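Local atomic coordinates of extracellular ligand-binding receptor (Verminephrobacter eiseniae, PDB entry 4M88), a protein that probably binds an amino acid or a similar small solute outside the cytoplasm and delivers it to an ABC transporter. Residues Ser56-Met68 against Arg86-Val98. Numbering follows the deposited sequence.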
ATOM      1  N   SER A  56      -4.081 -15.943   1.976  1.00 18.54           N
ATOM      2  CA  SER A  56      -3.461 -17.063   1.272  1.00 23.60           C
ATOM      3  C   SER A  56      -3.733 -16.996  -0.227  1.00 22.44           C
ATOM      4  O   SER A  56      -4.756 -16.461  -0.664  1.00 19.30           O
ATOM      5  CB  SER A  56      -3.982 -18.394   1.810  1.00 28.83           C
ATOM      6  OG  SER A  56      -5.371 -18.506   1.584  1.00 30.99           O
ATOM      7  N   GLY A  57      -2.821 -17.546  -1.017  1.00 18.09           N
ATOM      8  CA  GLY A  57      -3.049 -17.644  -2.448  1.00 18.89           C
ATOM      9  C   GLY A  57      -4.226 -18.560  -2.725  1.00 19.69           C
ATOM     10  O   GLY A  57      -5.059 -18.275  -3.602  1.00 19.99           O
ATOM     11  N   GLU A  58      -4.311 -19.655  -1.964  1.00 19.08           N
ATOM     12  CA  GLU A  58      -5.399 -20.615  -2.131  1.00 25.94           C
ATOM     13  C   GLU A  58      -6.744 -19.952  -1.905  1.00 23.39           C
ATOM     14  O   GLU A  58      -7.689 -20.179  -2.656  1.00 26.98           O
ATOM     15  CB  GLU A  58      -5.246 -21.793  -1.172  1.00 29.91           C
ATOM     16  CG  GLU A  58      -4.879 -23.091  -1.857  1.00 46.17           C
ATOM     17  CD  GLU A  58      -5.791 -23.430  -3.023  1.00 55.02           C
ATOM     18  OE1 GLU A  58      -7.020 -23.202  -2.932  1.00 58.75           O
ATOM     19  OE2 GLU A  58      -5.267 -23.931  -4.038  1.00 57.77           O
ATOM     20  N   GLY A  59      -6.815 -19.114  -0.874  1.00 22.68           N
ATOM     21  CA  GLY A  59      -8.050 -18.424  -0.555  1.00 24.94           C
ATOM     22  C   GLY A  59      -8.423 -17.457  -1.658  1.00 19.84           C
ATOM     23  O   GLY A  59      -9.601 -17.304  -1.991  1.00 18.95           O
ATOM     24  N   PHE A  60      -7.424 -16.799  -2.236  1.00 17.00           N
ATOM     25  CA  PHE A  60      -7.706 -15.874  -3.327  1.00 19.21           C
ATOM     26  C   PHE A  60      -8.223 -16.619  -4.551  1.00 21.14           C
ATOM     27  O   PHE A  60      -9.221 -16.217  -5.155  1.00 20.17           O
ATOM     28  CB  PHE A  60      -6.483 -15.059  -3.716  1.00 15.66           C
ATOM     29  CG  PHE A  60      -6.803 -13.932  -4.648  1.00 16.45           C
ATOM     30  CD1 PHE A  60      -7.203 -12.708  -4.149  1.00 13.87           C
ATOM     31  CD2 PHE A  60      -6.744 -14.108  -6.024  1.00 20.63           C
ATOM     32  CE1 PHE A  60      -7.514 -11.651  -5.004  1.00 22.25           C
ATOM     33  CE2 PHE A  60      -7.061 -13.066  -6.888  1.00 17.12           C
ATOM     34  CZ  PHE A  60      -7.443 -11.835  -6.377  1.00 21.28           C
ATOM     35  N   ALA A  61      -7.527 -17.691  -4.919  1.00 19.32           N
ATOM     36  CA  ALA A  61      -7.934 -18.540  -6.039  1.00 19.07           C
ATOM     37  C   ALA A  61      -9.373 -19.016  -5.890  1.00 22.16           C
ATOM     38  O   ALA A  61     -10.130 -19.053  -6.864  1.00 20.80           O
ATOM     39  CB  ALA A  61      -6.999 -19.731  -6.166  1.00 21.19           C
ATOM     40  N   GLU A  62      -9.743 -19.403  -4.672  1.00 20.13           N
ATOM     41  CA  GLU A  62     -11.112 -19.831  -4.384  1.00 23.66           C
ATOM     42  C   GLU A  62     -12.139 -18.712  -4.540  1.00 18.57           C
ATOM     43  O   GLU A  62     -13.227 -18.922  -5.078  1.00 18.80           O
ATOM     44  CB  GLU A  62     -11.199 -20.393  -2.962  1.00 24.84           C
ATOM     45  CG  GLU A  62     -10.431 -21.682  -2.756  1.00 36.46           C
ATOM     46  CD  GLU A  62     -10.438 -22.133  -1.304  1.00 50.21           C
ATOM     47  OE1 GLU A  62     -11.177 -21.525  -0.497  1.00 56.45           O
ATOM     48  OE2 GLU A  62      -9.704 -23.091  -0.976  1.00 50.05           O
ATOM     49  N   GLN A  63     -11.809 -17.522  -4.054  1.00 17.73           N
ATOM     50  CA  GLN A  63     -12.774 -16.418  -4.068  1.00 17.14           C
ATOM     51  C   GLN A  63     -12.936 -15.721  -5.415  1.00 16.28           C
ATOM     52  O   GLN A  63     -13.989 -15.148  -5.690  1.00 19.52           O
ATOM     53  CB  GLN A  63     -12.420 -15.379  -3.001  1.00 18.88           C
ATOM     54  CG  GLN A  63     -12.544 -15.915  -1.575  1.00 19.26           C
ATOM     55  CD  GLN A  63     -13.884 -16.570  -1.325  1.00 32.81           C
ATOM     56  OE1 GLN A  63     -14.927 -16.080  -1.768  1.00 28.36           O
ATOM     57  NE2 GLN A  63     -13.865 -17.704  -0.640  1.00 43.22           N
ATOM     58  N   PHE A  64     -11.902 -15.749  -6.243  1.00 15.87           N
ATOM     59  CA  PHE A  64     -11.938 -15.002  -7.491  1.00 15.16           C
ATOM     60  C   PHE A  64     -13.129 -15.356  -8.392  1.00 15.42           C
ATOM     61  O   PHE A  64     -13.870 -14.455  -8.784  1.00 14.96           O
ATOM     62  CB  PHE A  64     -10.603 -15.092  -8.248  1.00 16.79           C
ATOM     63  CG  PHE A  64     -10.551 -14.245  -9.494  1.00 17.79           C
ATOM     64  CD1 PHE A  64     -10.179 -12.914  -9.428  1.00 16.38           C
ATOM     65  CD2 PHE A  64     -10.867 -14.792 -10.738  1.00 14.59           C
ATOM     66  CE1 PHE A  64     -10.125 -12.127 -10.581  1.00 16.39           C
ATOM     67  CE2 PHE A  64     -10.808 -14.028 -11.890  1.00 18.63           C
ATOM     68  CZ  PHE A  64     -10.442 -12.685 -11.815  1.00 18.00           C
ATOM     69  N   PRO A  65     -13.331 -16.653  -8.706  1.00 16.25           N
ATOM     70  CA  PRO A  65     -14.468 -16.934  -9.592  1.00 18.86           C
ATOM     71  C   PRO A  65     -15.813 -16.629  -8.927  1.00 20.52           C
ATOM     72  O   PRO A  65     -16.755 -16.216  -9.611  1.00 16.47           O
ATOM     73  CB  PRO A  65     -14.329 -18.440  -9.879  1.00 22.48           C
ATOM     74  CG  PRO A  65     -13.480 -18.974  -8.776  1.00 23.09           C
ATOM     75  CD  PRO A  65     -12.527 -17.864  -8.461  1.00 19.07           C
ATOM     76  N   LYS A  66     -15.901 -16.800  -7.610  1.00 17.08           N
ATOM     77  CA  LYS A  66     -17.137 -16.455  -6.905  1.00 19.73           C
ATOM     78  C   LYS A  66     -17.401 -14.959  -7.020  1.00 16.47           C
ATOM     79  O   LYS A  66     -18.542 -14.532  -7.193  1.00 23.66           O
ATOM     80  CB  LYS A  66     -17.054 -16.868  -5.434  1.00 20.18           C
ATOM     81  CG  LYS A  66     -16.858 -18.354  -5.235  1.00 33.01           C
ATOM     82  CD  LYS A  66     -16.644 -18.690  -3.766  1.00 36.61           C
ATOM     83  CE  LYS A  66     -16.874 -20.166  -3.497  1.00 44.56           C
ATOM     84  NZ  LYS A  66     -16.670 -20.501  -2.059  1.00 47.60           N
ATOM     85  N   ALA A  67     -16.336 -14.163  -6.929  1.00 15.76           N
ATOM     86  CA  ALA A  67     -16.437 -12.722  -7.093  1.00 15.03           C
ATOM     87  C   ALA A  67     -16.855 -12.388  -8.524  1.00 17.76           C
ATOM     88  O   ALA A  67     -17.738 -11.552  -8.752  1.00 18.31           O
ATOM     89  CB  ALA A  67     -15.093 -12.045  -6.749  1.00 15.21           C
HETATM   90  N   MSE A  68     -16.225 -13.046  -9.496  1.00 16.29           N
HETATM   91  CA  MSE A  68     -16.541 -12.775 -10.897  1.00 16.38           C
HETATM   92  C   MSE A  68     -17.999 -13.105 -11.259  1.00 16.59           C
HETATM   93  O   MSE A  68     -18.558 -12.510 -12.181  1.00 17.42           O
HETATM   94  CB  MSE A  68     -15.587 -13.514 -11.839  1.00 15.65           C
HETATM   95  CG  MSE A  68     -14.180 -12.976 -11.848  1.00 14.31           C
HETATM   96 SE   MSE A  68     -14.109 -11.043 -12.261  0.70 23.57          SE
HETATM   97  CE  MSE A  68     -14.946 -11.104 -14.021  1.00 21.45           C
ATOM     98  N   ARG A  86      -0.650 -15.305  -6.853  1.00 17.26           N
ATOM     99  CA  ARG A  86      -1.521 -16.361  -7.362  1.00 20.33           C
ATOM    100  C   ARG A  86      -2.391 -15.829  -8.505  1.00 15.51           C
ATOM    101  O   ARG A  86      -2.585 -16.510  -9.512  1.00 18.86           O
ATOM    102  CB  ARG A  86      -2.396 -16.913  -6.235  1.00 17.98           C
ATOM    103  CG  ARG A  86      -3.286 -18.081  -6.647  1.00 20.80           C
ATOM    104  CD  ARG A  86      -2.458 -19.289  -7.067  1.00 22.79           C
ATOM    105  NE  ARG A  86      -3.299 -20.464  -7.277  1.00 23.40           N
ATOM    106  CZ  ARG A  86      -3.553 -21.376  -6.343  1.00 27.09           C
ATOM    107  NH1 ARG A  86      -3.017 -21.267  -5.132  1.00 24.31           N
ATOM    108  NH2 ARG A  86      -4.337 -22.406  -6.621  1.00 32.31           N
HETATM  109  N   MSE A  87      -2.899 -14.608  -8.348  1.00 14.81           N
HETATM  110  CA  MSE A  87      -3.731 -13.993  -9.377  1.00 15.77           C
HETATM  111  C   MSE A  87      -2.944 -13.908 -10.680  1.00 16.72           C
HETATM  112  O   MSE A  87      -3.472 -14.181 -11.758  1.00 18.15           O
HETATM  113  CB  MSE A  87      -4.176 -12.588  -8.954  1.00 17.76           C
HETATM  114  CG  MSE A  87      -5.098 -11.874  -9.947  1.00 12.83           C
HETATM  115 SE   MSE A  87      -5.497 -10.034  -9.363  0.70 21.42          SE
HETATM  116  CE  MSE A  87      -3.788  -9.188  -9.779  1.00 16.34           C
ATOM    117  N   LEU A  88      -1.669 -13.559 -10.573  1.00 15.16           N
ATOM    118  CA  LEU A  88      -0.840 -13.393 -11.766  1.00 14.75           C
ATOM    119  C   LEU A  88      -0.351 -14.736 -12.322  1.00 18.21           C
ATOM    120  O   LEU A  88      -0.342 -14.947 -13.542  1.00 18.52           O
ATOM    121  CB  LEU A  88       0.335 -12.445 -11.476  1.00 14.84           C
ATOM    122  CG  LEU A  88      -0.026 -11.012 -11.065  1.00 15.56           C
ATOM    123  CD1 LEU A  88       1.186 -10.282 -10.510  1.00 20.80           C
ATOM    124  CD2 LEU A  88      -0.611 -10.227 -12.238  1.00 20.15           C
ATOM    125  N   ASP A  89       0.052 -15.646 -11.437  1.00 17.76           N
ATOM    126  CA  ASP A  89       0.547 -16.959 -11.880  1.00 22.18           C
ATOM    127  C   ASP A  89      -0.533 -17.823 -12.527  1.00 24.04           C
ATOM    128  O   ASP A  89      -0.263 -18.574 -13.467  1.00 26.27           O
ATOM    129  CB  ASP A  89       1.198 -17.721 -10.717  1.00 24.60           C
ATOM    130  CG  ASP A  89       2.473 -17.051 -10.207  1.00 33.36           C
ATOM    131  OD1 ASP A  89       3.050 -16.200 -10.919  1.00 34.14           O
ATOM    132  OD2 ASP A  89       2.905 -17.394  -9.086  1.00 38.47           O
ATOM    133  N   ASP A  90      -1.754 -17.739 -12.010  1.00 20.29           N
ATOM    134  CA  ASP A  90      -2.860 -18.533 -12.545  1.00 21.86           C
ATOM    135  C   ASP A  90      -3.487 -17.863 -13.765  1.00 25.66           C
ATOM    136  O   ASP A  90      -4.428 -18.402 -14.359  1.00 24.15           O
ATOM    137  CB  ASP A  90      -3.929 -18.754 -11.471  1.00 26.76           C
ATOM    138  CG  ASP A  90      -3.574 -19.880 -10.515  1.00 37.69           C
ATOM    139  OD1 ASP A  90      -2.475 -20.466 -10.659  1.00 41.04           O
ATOM    140  OD2 ASP A  90      -4.396 -20.172  -9.615  1.00 39.61           O
ATOM    141  N   LYS A  91      -2.958 -16.691 -14.123  1.00 19.92           N
ATOM    142  CA  LYS A  91      -3.437 -15.892 -15.263  1.00 19.69           C
ATOM    143  C   LYS A  91      -4.947 -15.663 -15.210  1.00 20.77           C
ATOM    144  O   LYS A  91      -5.627 -15.694 -16.230  1.00 21.29           O
ATOM    145  CB  LYS A  91      -3.020 -16.538 -16.588  1.00 26.68           C
ATOM    146  CG  LYS A  91      -1.587 -17.063 -16.565  1.00 36.24           C
ATOM    147  CD  LYS A  91      -0.738 -16.459 -17.668  1.00 47.26           C
ATOM    148  CE  LYS A  91      -1.166 -16.969 -19.032  1.00 54.88           C
ATOM    149  NZ  LYS A  91      -0.682 -16.093 -20.144  1.00 58.42           N
ATOM    150  N   LEU A  92      -5.455 -15.425 -14.003  1.00 17.65           N
ATOM    151  CA  LEU A  92      -6.885 -15.273 -13.777  1.00 17.70           C
ATOM    152  C   LEU A  92      -7.469 -14.100 -14.555  1.00 21.40           C
ATOM    153  O   LEU A  92      -8.637 -14.137 -14.940  1.00 18.31           O
ATOM    154  CB  LEU A  92      -7.169 -15.087 -12.287  1.00 16.28           C
ATOM    155  CG  LEU A  92      -6.771 -16.248 -11.389  1.00 20.74           C
ATOM    156  CD1 LEU A  92      -7.134 -15.945  -9.950  1.00 22.15           C
ATOM    157  CD2 LEU A  92      -7.427 -17.541 -11.859  1.00 25.09           C
ATOM    158  N   LEU A  93      -6.659 -13.065 -14.778  1.00 14.80           N
ATOM    159  CA  LEU A  93      -7.137 -11.849 -15.443  1.00 14.90           C
ATOM    160  C   LEU A  93      -7.204 -11.939 -16.971  1.00 18.03           C
ATOM    161  O   LEU A  93      -7.840 -11.095 -17.605  1.00 19.98           O
ATOM    162  CB  LEU A  93      -6.290 -10.637 -15.031  1.00 14.43           C
ATOM    163  CG  LEU A  93      -6.412 -10.250 -13.562  1.00 15.85           C
ATOM    164  CD1 LEU A  93      -5.565  -9.002 -13.278  1.00 14.72           C
ATOM    165  CD2 LEU A  93      -7.874 -10.003 -13.234  1.00 17.14           C
ATOM    166  N   ASP A  94      -6.562 -12.946 -17.563  1.00 14.92           N
ATOM    167  CA  ASP A  94      -6.470 -13.021 -19.028  1.00 16.10           C
ATOM    168  C   ASP A  94      -7.812 -12.953 -19.769  1.00 18.51           C
ATOM    169  O   ASP A  94      -7.933 -12.283 -20.799  1.00 18.56           O
ATOM    170  CB  ASP A  94      -5.711 -14.275 -19.459  1.00 17.42           C
ATOM    171  CG  ASP A  94      -4.214 -14.137 -19.272  1.00 27.32           C
ATOM    172  OD1 ASP A  94      -3.763 -13.123 -18.693  1.00 31.96           O
ATOM    173  OD2 ASP A  94      -3.489 -15.053 -19.693  1.00 26.30           O
ATOM    174  N   THR A  95      -8.824 -13.647 -19.260  1.00 16.59           N
ATOM    175  CA  THR A  95     -10.118 -13.647 -19.939  1.00 16.88           C
ATOM    176  C   THR A  95     -11.262 -13.136 -19.061  1.00 20.11           C
ATOM    177  O   THR A  95     -12.433 -13.157 -19.466  1.00 21.19           O
ATOM    178  CB  THR A  95     -10.468 -15.043 -20.480  1.00 25.48           C
ATOM    179  OG1 THR A  95     -10.220 -16.022 -19.461  1.00 25.85           O
ATOM    180  CG2 THR A  95      -9.612 -15.369 -21.702  1.00 30.06           C
ATOM    181  N   ALA A  96     -10.935 -12.676 -17.862  1.00 23.45           N
ATOM    182  CA  ALA A  96     -11.965 -12.154 -16.970  1.00 19.72           C
ATOM    183  C   ALA A  96     -12.285 -10.697 -17.304  1.00 16.91           C
ATOM    184  O   ALA A  96     -11.381  -9.856 -17.349  1.00 17.97           O
ATOM    185  CB  ALA A  96     -11.532 -12.294 -15.516  1.00 16.01           C
ATOM    186  N   PRO A  97     -13.575 -10.395 -17.551  1.00 17.70           N
ATOM    187  CA  PRO A  97     -13.990  -9.019 -17.847  1.00 17.09           C
ATOM    188  C   PRO A  97     -14.036  -8.163 -16.585  1.00 17.25           C
ATOM    189  O   PRO A  97     -15.105  -7.856 -16.047  1.00 16.79           O
ATOM    190  CB  PRO A  97     -15.397  -9.192 -18.429  1.00 23.73           C
ATOM    191  CG  PRO A  97     -15.912 -10.474 -17.805  1.00 19.15           C
ATOM    192  CD  PRO A  97     -14.688 -11.356 -17.692  1.00 15.24           C
ATOM    193  N   VAL A  98     -12.864  -7.773 -16.110  1.00 14.19           N
ATOM    194  CA  VAL A  98     -12.783  -7.007 -14.879  1.00 17.08           C
ATOM    195  C   VAL A  98     -11.514  -6.170 -14.915  1.00 17.17           C
ATOM    196  O   VAL A  98     -10.598  -6.455 -15.680  1.00 15.58           O
ATOM    197  CB  VAL A  98     -12.772  -7.950 -13.656  1.00 14.09           C
ATOM    198  CG1 VAL A  98     -11.415  -8.643 -13.513  1.00 13.46           C
ATOM    199  CG2 VAL A  98     -13.126  -7.189 -12.371  1.00 13.52           C
TER
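Phe64 is sandwiched between Leu92 and its own helix neighbour Met68, and around it the helix 57-68 packs closely against the chain that leaves helix 81-89. With chi1 at -175°, its CG lies anti to the backbone N and the ring reaches across to the other segment. Leu92 CB sits over one face, 4.0 Å from the ring centroid in a CH-pi contact; Met68 CG covers the opposite face, and Ala96 CB meets the edge at CZ, in plane. Farther along, the selenium of the selenomethionine Met68 rests 3.6 Å from Val98 CB, its methyl reaching Pro97 CD. Phe60, also buried, brings CE2 to within 3.6 Å of Met87 CB and adds an oblique Met-aromatic contact with the selenium of Met87, also a selenomethionine. Leu75 of strand 74-76 touches both Phe64 and Val98, tying this core to the parallel sheet of a periplasmic-binding-protein lobe.

The outer side is polar and more open to solvent. Arg86 lays one guanidinium face over Ala61 CB, while Arg86 NH2 forms a salt-bridged hydrogen bond of 3.1 Å to Glu58 OE2, meeting it from above the carboxylate plane, which stands 75° from the guanidinium plane. Arg86 NE makes a second salt bridge, 2.6 Å to Asp90 OD2. A leucine in place of Arg86 would probably leave both carboxylates without their shared cation and uncover Ala61. The chemistry thus implies apolar cohesion between the connections that lead into and out of strand 74-76, with a charged network fastening the outer margin.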